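Local coordinates for protein NADH dehydrogenase, putative (Plasmodium falciparum, PDB 5JWC) that oxidises NADH with its bound FAD and probably passes the electrons to ubiquinone, as a type II NADH dehydrogenase targeted by antimalarial quinolones, at residues A[30-41]-A[52-63]. Sequence-based numbering, arbitrary orientation.
With FAD (flavin-adenine dinucleotide), chain C.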
loop_
_atom_site.group_PDB
_atom_site.type_symbol
_atom_site.label_atom_id
_atom_site.label_comp_id
_atom_site.label_asym_id
_atom_site.label_seq_id
_atom_site.Cartn_x
_atom_site.Cartn_y
_atom_site.Cartn_z
ATOM N N LYS A 30 13.580 -26.729 -22.264
ATOM C CA LYS A 30 12.745 -25.671 -21.739
ATOM C C LYS A 30 11.734 -26.188 -20.701
ATOM O O LYS A 30 10.914 -27.069 -21.000
ATOM C CB LYS A 30 11.986 -24.986 -22.875
ATOM C CG LYS A 30 11.877 -23.492 -22.707
ATOM C CD LYS A 30 11.400 -22.795 -23.988
ATOM C CE LYS A 30 10.414 -21.668 -23.619
ATOM N NZ LYS A 30 9.681 -21.074 -24.782
ATOM N N ILE A 31 11.797 -25.634 -19.494
ATOM C CA ILE A 31 10.767 -25.868 -18.489
ATOM C C ILE A 31 9.927 -24.605 -18.325
ATOM O O ILE A 31 10.458 -23.540 -18.000
ATOM C CB ILE A 31 11.352 -26.242 -17.111
ATOM C CG1 ILE A 31 12.276 -27.454 -17.193
ATOM C CG2 ILE A 31 10.225 -26.487 -16.122
ATOM C CD1 ILE A 31 13.051 -27.710 -15.904
ATOM N N ILE A 32 8.627 -24.718 -18.559
ATOM C CA ILE A 32 7.712 -23.641 -18.229
ATOM C C ILE A 32 7.017 -23.964 -16.905
ATOM O O ILE A 32 6.453 -25.045 -16.744
ATOM C CB ILE A 32 6.651 -23.413 -19.322
ATOM C CG1 ILE A 32 7.295 -22.878 -20.618
ATOM C CG2 ILE A 32 5.586 -22.455 -18.828
ATOM C CD1 ILE A 32 6.280 -22.442 -21.640
ATOM N N ILE A 33 7.089 -23.036 -15.960
ATOM C CA ILE A 33 6.360 -23.144 -14.696
ATOM C C ILE A 33 5.128 -22.251 -14.750
ATOM O O ILE A 33 5.244 -21.043 -15.007
ATOM C CB ILE A 33 7.230 -22.708 -13.519
ATOM C CG1 ILE A 33 8.539 -23.470 -13.505
ATOM C CG2 ILE A 33 6.476 -22.864 -12.177
ATOM C CD1 ILE A 33 9.586 -22.752 -12.671
ATOM N N LEU A 34 3.951 -22.821 -14.517
ATOM C CA LEU A 34 2.751 -22.005 -14.468
ATOM C C LEU A 34 2.414 -21.732 -13.014
ATOM O O LEU A 34 2.112 -22.660 -12.270
ATOM C CB LEU A 34 1.573 -22.686 -15.145
ATOM C CG LEU A 34 1.759 -23.085 -16.604
ATOM C CD1 LEU A 34 0.428 -23.652 -17.135
ATOM C CD2 LEU A 34 2.233 -21.879 -17.425
ATOM N N GLY A 35 2.459 -20.464 -12.618
ATOM C CA GLY A 35 2.079 -20.077 -11.261
ATOM C C GLY A 35 3.277 -19.580 -10.478
ATOM O O GLY A 35 4.383 -20.161 -10.545
ATOM N N SER A 36 3.060 -18.502 -9.731
ATOM C CA SER A 36 4.107 -17.924 -8.899
ATOM C C SER A 36 3.768 -18.096 -7.408
ATOM O O SER A 36 4.023 -17.210 -6.594
ATOM C CB SER A 36 4.300 -16.435 -9.231
ATOM O OG SER A 36 3.054 -15.729 -9.250
ATOM N N GLY A 37 3.186 -19.239 -7.058
ATOM C CA GLY A 37 2.732 -19.452 -5.700
ATOM C C GLY A 37 3.628 -20.416 -4.955
ATOM O O GLY A 37 4.791 -20.566 -5.298
ATOM N N TRP A 38 3.080 -21.093 -3.948
ATOM C CA TRP A 38 3.908 -21.971 -3.123
ATOM C C TRP A 38 4.591 -23.055 -3.957
ATOM O O TRP A 38 5.768 -23.336 -3.766
ATOM C CB TRP A 38 3.085 -22.590 -1.986
ATOM C CG TRP A 38 2.958 -21.635 -0.802
ATOM C CD1 TRP A 38 1.920 -20.809 -0.535
ATOM C CD2 TRP A 38 3.935 -21.404 0.218
ATOM N NE1 TRP A 38 2.171 -20.079 0.601
ATOM C CE2 TRP A 38 3.400 -20.426 1.087
ATOM C CE3 TRP A 38 5.201 -21.936 0.501
ATOM C CZ2 TRP A 38 4.082 -19.976 2.220
ATOM C CZ3 TRP A 38 5.883 -21.480 1.625
ATOM C CH2 TRP A 38 5.324 -20.506 2.460
ATOM N N GLY A 39 3.872 -23.639 -4.896
ATOM C CA GLY A 39 4.485 -24.627 -5.759
ATOM C C GLY A 39 5.447 -24.014 -6.765
ATOM O O GLY A 39 6.631 -24.371 -6.816
ATOM N N GLY A 40 4.926 -23.093 -7.573
ATOM C CA GLY A 40 5.687 -22.521 -8.671
ATOM C C GLY A 40 6.947 -21.822 -8.212
ATOM O O GLY A 40 8.027 -22.078 -8.745
ATOM N N PHE A 41 6.815 -20.945 -7.219
ATOM C CA PHE A 41 7.947 -20.179 -6.701
ATOM C C PHE A 41 8.988 -21.075 -6.038
ATOM O O PHE A 41 10.196 -20.901 -6.257
ATOM C CB PHE A 41 7.457 -19.093 -5.710
ATOM C CG PHE A 41 8.543 -18.153 -5.215
ATOM C CD1 PHE A 41 9.332 -17.449 -6.098
ATOM C CD2 PHE A 41 8.765 -17.985 -3.860
ATOM C CE1 PHE A 41 10.334 -16.575 -5.632
ATOM C CE2 PHE A 41 9.757 -17.109 -3.383
ATOM C CZ PHE A 41 10.538 -16.403 -4.281
ATOM N N TYR A 52 18.779 -26.203 -17.073
ATOM C CA TYR A 52 17.564 -25.992 -17.834
ATOM C C TYR A 52 17.352 -24.531 -18.176
ATOM O O TYR A 52 17.913 -23.642 -17.549
ATOM C CB TYR A 52 16.342 -26.531 -17.068
ATOM C CG TYR A 52 16.376 -28.034 -16.776
ATOM C CD1 TYR A 52 15.865 -28.946 -17.690
ATOM C CD2 TYR A 52 16.910 -28.527 -15.591
ATOM C CE1 TYR A 52 15.882 -30.325 -17.430
ATOM C CE2 TYR A 52 16.934 -29.901 -15.327
ATOM C CZ TYR A 52 16.421 -30.786 -16.250
ATOM O OH TYR A 52 16.434 -32.138 -15.989
ATOM N N ASP A 53 16.538 -24.304 -19.196
ATOM C CA ASP A 53 16.054 -22.974 -19.522
ATOM C C ASP A 53 14.655 -22.806 -18.950
ATOM O O ASP A 53 13.682 -23.350 -19.480
ATOM C CB ASP A 53 16.044 -22.739 -21.027
ATOM C CG ASP A 53 15.544 -21.355 -21.389
ATOM O OD1 ASP A 53 16.125 -20.361 -20.890
ATOM O OD2 ASP A 53 14.562 -21.266 -22.160
ATOM N N VAL A 54 14.567 -22.055 -17.857
ATOM C CA VAL A 54 13.347 -21.997 -17.058
ATOM C C VAL A 54 12.614 -20.682 -17.227
ATOM O O VAL A 54 13.197 -19.607 -17.025
ATOM C CB VAL A 54 13.661 -22.188 -15.571
ATOM C CG1 VAL A 54 12.372 -22.128 -14.726
ATOM C CG2 VAL A 54 14.436 -23.494 -15.344
ATOM N N THR A 55 11.332 -20.773 -17.577
ATOM C CA THR A 55 10.488 -19.591 -17.594
ATOM C C THR A 55 9.287 -19.785 -16.676
ATOM O O THR A 55 8.560 -20.775 -16.795
ATOM C CB THR A 55 9.999 -19.252 -19.033
ATOM O OG1 THR A 55 11.132 -19.126 -19.904
ATOM C CG2 THR A 55 9.233 -17.953 -19.047
ATOM N N LEU A 56 9.086 -18.850 -15.753
ATOM C CA LEU A 56 7.895 -18.874 -14.938
ATOM C C LEU A 56 6.871 -17.922 -15.517
ATOM O O LEU A 56 7.170 -16.761 -15.853
ATOM C CB LEU A 56 8.211 -18.530 -13.476
ATOM C CG LEU A 56 7.084 -18.802 -12.467
ATOM C CD1 LEU A 56 7.721 -19.146 -11.087
ATOM C CD2 LEU A 56 6.130 -17.621 -12.329
ATOM N N ILE A 57 5.654 -18.427 -15.628
ATOM C CA ILE A 57 4.565 -17.683 -16.200
ATOM C C ILE A 57 3.424 -17.577 -15.197
ATOM O O ILE A 57 2.903 -18.590 -14.729
ATOM C CB ILE A 57 4.071 -18.368 -17.487
ATOM C CG1 ILE A 57 5.199 -18.390 -18.510
ATOM C CG2 ILE A 57 2.906 -17.623 -18.051
ATOM C CD1 ILE A 57 4.863 -19.161 -19.740
ATOM N N SER A 58 3.034 -16.353 -14.877
ATOM C CA SER A 58 1.955 -16.107 -13.930
ATOM C C SER A 58 1.448 -14.688 -14.089
ATOM O O SER A 58 2.238 -13.797 -14.391
ATOM C CB SER A 58 2.440 -16.334 -12.495
ATOM O OG SER A 58 1.432 -15.972 -11.581
ATOM N N PRO A 59 0.139 -14.461 -13.890
ATOM C CA PRO A 59 -0.340 -13.073 -13.976
ATOM C C PRO A 59 0.085 -12.249 -12.760
ATOM O O PRO A 59 -0.074 -11.031 -12.755
ATOM C CB PRO A 59 -1.866 -13.225 -14.035
ATOM C CG PRO A 59 -2.135 -14.527 -13.314
ATOM C CD PRO A 59 -0.956 -15.418 -13.652
ATOM N N ARG A 60 0.632 -12.923 -11.752
ATOM C CA ARG A 60 1.068 -12.298 -10.507
ATOM C C ARG A 60 2.588 -12.287 -10.471
ATOM O O ARG A 60 3.223 -13.354 -10.454
ATOM C CB ARG A 60 0.507 -13.075 -9.304
ATOM C CG ARG A 60 0.446 -12.322 -7.988
ATOM C CD ARG A 60 -0.150 -13.216 -6.885
ATOM N NE ARG A 60 0.771 -14.286 -6.522
ATOM C CZ ARG A 60 0.468 -15.288 -5.697
ATOM N NH1 ARG A 60 -0.736 -15.349 -5.140
ATOM N NH2 ARG A 60 1.376 -16.212 -5.419
ATOM N N ASN A 61 3.197 -11.103 -10.459
ATOM C CA ASN A 61 4.656 -11.077 -10.544
ATOM C C ASN A 61 5.326 -11.081 -9.171
ATOM O O ASN A 61 6.504 -10.753 -9.031
ATOM C CB ASN A 61 5.129 -9.898 -11.404
ATOM C CG ASN A 61 5.095 -8.592 -10.674
ATOM O OD1 ASN A 61 4.205 -8.349 -9.865
ATOM N ND2 ASN A 61 6.068 -7.736 -10.958
ATOM N N TYR A 62 4.574 -11.493 -8.160
ATOM C CA TYR A 62 5.139 -11.700 -6.834
ATOM C C TYR A 62 4.613 -13.017 -6.261
ATOM O O TYR A 62 3.576 -13.493 -6.681
ATOM C CB TYR A 62 4.799 -10.522 -5.899
ATOM C CG TYR A 62 3.314 -10.222 -5.873
ATOM C CD1 TYR A 62 2.479 -10.810 -4.924
ATOM C CD2 TYR A 62 2.740 -9.376 -6.813
ATOM C CE1 TYR A 62 1.140 -10.554 -4.894
ATOM C CE2 TYR A 62 1.368 -9.106 -6.790
ATOM C CZ TYR A 62 0.579 -9.709 -5.828
ATOM O OH TYR A 62 -0.776 -9.476 -5.798
ATOM N N PHE A 63 5.347 -13.585 -5.307
ATOM C CA PHE A 63 4.904 -14.732 -4.513
ATOM C C PHE A 63 4.192 -14.201 -3.273
ATOM O O PHE A 63 4.638 -13.214 -2.691
ATOM C CB PHE A 63 6.108 -15.605 -4.123
ATOM C CG PHE A 63 5.900 -16.459 -2.879
ATOM C CD1 PHE A 63 5.213 -17.673 -2.948
ATOM C CD2 PHE A 63 6.419 -16.052 -1.643
ATOM C CE1 PHE A 63 5.044 -18.472 -1.807
ATOM C CE2 PHE A 63 6.247 -16.835 -0.505
ATOM C CZ PHE A 63 5.564 -18.046 -0.590
HETATM P PA FAD C . -0.917 -20.719 -4.986
HETATM O O1A FAD C . -2.240 -20.058 -4.727
HETATM O O2A FAD C . 0.081 -20.525 -3.899
HETATM O O5B FAD C . -0.308 -20.221 -6.391
HETATM C C5B FAD C . -1.034 -20.323 -7.595
HETATM C C4B FAD C . -0.344 -19.403 -8.589
HETATM O O4B FAD C . -0.853 -19.652 -9.884
HETATM C C3B FAD C . -0.615 -17.929 -8.271
HETATM O O3B FAD C . 0.573 -17.199 -8.491
HETATM C C2B FAD C . -1.614 -17.521 -9.331
HETATM O O2B FAD C . -1.481 -16.154 -9.646
HETATM C C1B FAD C . -1.150 -18.409 -10.480
HETATM N N9A FAD C . -2.146 -18.651 -11.527
HETATM C C8A FAD C . -3.506 -18.795 -11.388
HETATM N N7A FAD C . -4.023 -19.024 -12.621
HETATM C C5A FAD C . -3.020 -19.031 -13.527
HETATM C C6A FAD C . -3.010 -19.218 -14.901
HETATM N N6A FAD C . -4.136 -19.520 -15.547
HETATM N N1A FAD C . -1.807 -19.181 -15.569
HETATM C C2A FAD C . -0.632 -18.956 -14.877
HETATM N N3A FAD C . -0.652 -18.767 -13.507
HETATM C C4A FAD C . -1.833 -18.797 -12.851
HETATM N N1 FAD C . -1.139 -23.665 4.019
HETATM C C2 FAD C . -0.364 -24.164 5.029
HETATM O O2 FAD C . 0.272 -25.195 4.845
HETATM N N3 FAD C . -0.276 -23.511 6.247
HETATM C C4 FAD C . -0.954 -22.343 6.478
HETATM O O4 FAD C . -0.845 -21.778 7.575
HETATM C C4X FAD C . -1.735 -21.818 5.456
HETATM N N5 FAD C . -2.437 -20.647 5.638
HETATM C C5X FAD C . -3.210 -20.142 4.599
HETATM C C6 FAD C . -3.898 -18.955 4.770
HETATM C C7 FAD C . -4.681 -18.427 3.751
HETATM C C7M FAD C . -5.423 -17.133 3.990
HETATM C C8 FAD C . -4.765 -19.089 2.532
HETATM C C8M FAD C . -5.605 -18.539 1.418
HETATM C C9 FAD C . -4.069 -20.286 2.355
HETATM C C9A FAD C . -3.287 -20.810 3.381
HETATM N N10 FAD C . -2.587 -21.992 3.210
HETATM C C10 FAD C . -1.817 -22.485 4.230
HETATM C "C1'" FAD C . -2.684 -22.776 1.934
HETATM C "C2'" FAD C . -1.683 -22.419 0.866
HETATM O "O2'" FAD C . -1.791 -21.051 0.584
HETATM C "C3'" FAD C . -2.071 -23.182 -0.387
HETATM O "O3'" FAD C . -2.180 -24.562 -0.122
HETATM C "C4'" FAD C . -0.983 -22.909 -1.411
HETATM O "O4'" FAD C . -1.176 -21.587 -1.844
HETATM C "C5'" FAD C . -1.026 -23.864 -2.594
HETATM O "O5'" FAD C . 0.074 -23.554 -3.423
HETATM P P FAD C . -0.124 -23.495 -5.021
HETATM O O1P FAD C . 1.217 -23.247 -5.673
HETATM O O2P FAD C . -0.799 -24.778 -5.420
HETATM O O3P FAD C . -1.178 -22.287 -5.262
#
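Phe63 meets Trp38 and Phe41 in two different ways. Its edge stands on the indole, CZ centred over one face of the Trp38 six-membered ring with the planes at 82°, a T-shaped pair. One face of the Phe63 ring instead takes Phe41 CD2, offset toward the rim; these two rings are nearly parallel but so far slid apart that they barely overlap, and Phe63 CB lies over the Phe41 face in a CH-pi contact. Ser36 O and Gly37 C border the Phe63 rim near its plane, as FAD O4' does the Trp38 edge. At the far end of the contact, Ile31 CD1 sits over one face of the Tyr52 ring, 3.8 Å from its centroid.

The Arg60 guanidinium is the polar counterpart. FAD O3B lies over one face, while Ser36 O lies at the guanidinium edge and takes a bond from NH2 (3.1 Å), which stands above the Ser36 carbonyl plane, off the lone pairs. Further bonds from NE to Tyr62 O and NH1 to Asp157, the latter a salt bridge, help hold the group's plane. With chi1 at 49°, Ser36 OG is tucked between its own backbone N and carbonyl carbon; there it donates to Arg60 O (2.7 Å) and accepts from Ser58 OG (2.9 Å). Ser58 OG in turn accepts from Arg60 N, closing an ST turn.

Leading into this site, strands 30-34 and 53-57 run parallel, joined by five backbone bonds from Ile31 N to Asp53 O through Gly35 N to Ile57 O. Ile32 CG2 presses on Ile57 CD1 at a tight 3.5 Å.

Gly35 CA and Gly37 CA lie against FAD O4B and O5B. Strand, glycine-rich turn, helix and second strand form the dinucleotide-binding beta-alpha-beta unit of a Rossmann-type fold, its GxGxxG turn leading into a helix whose first amides, Trp38 N and Gly39 N, hold FAD pyrophosphate oxygens O2A and O1P.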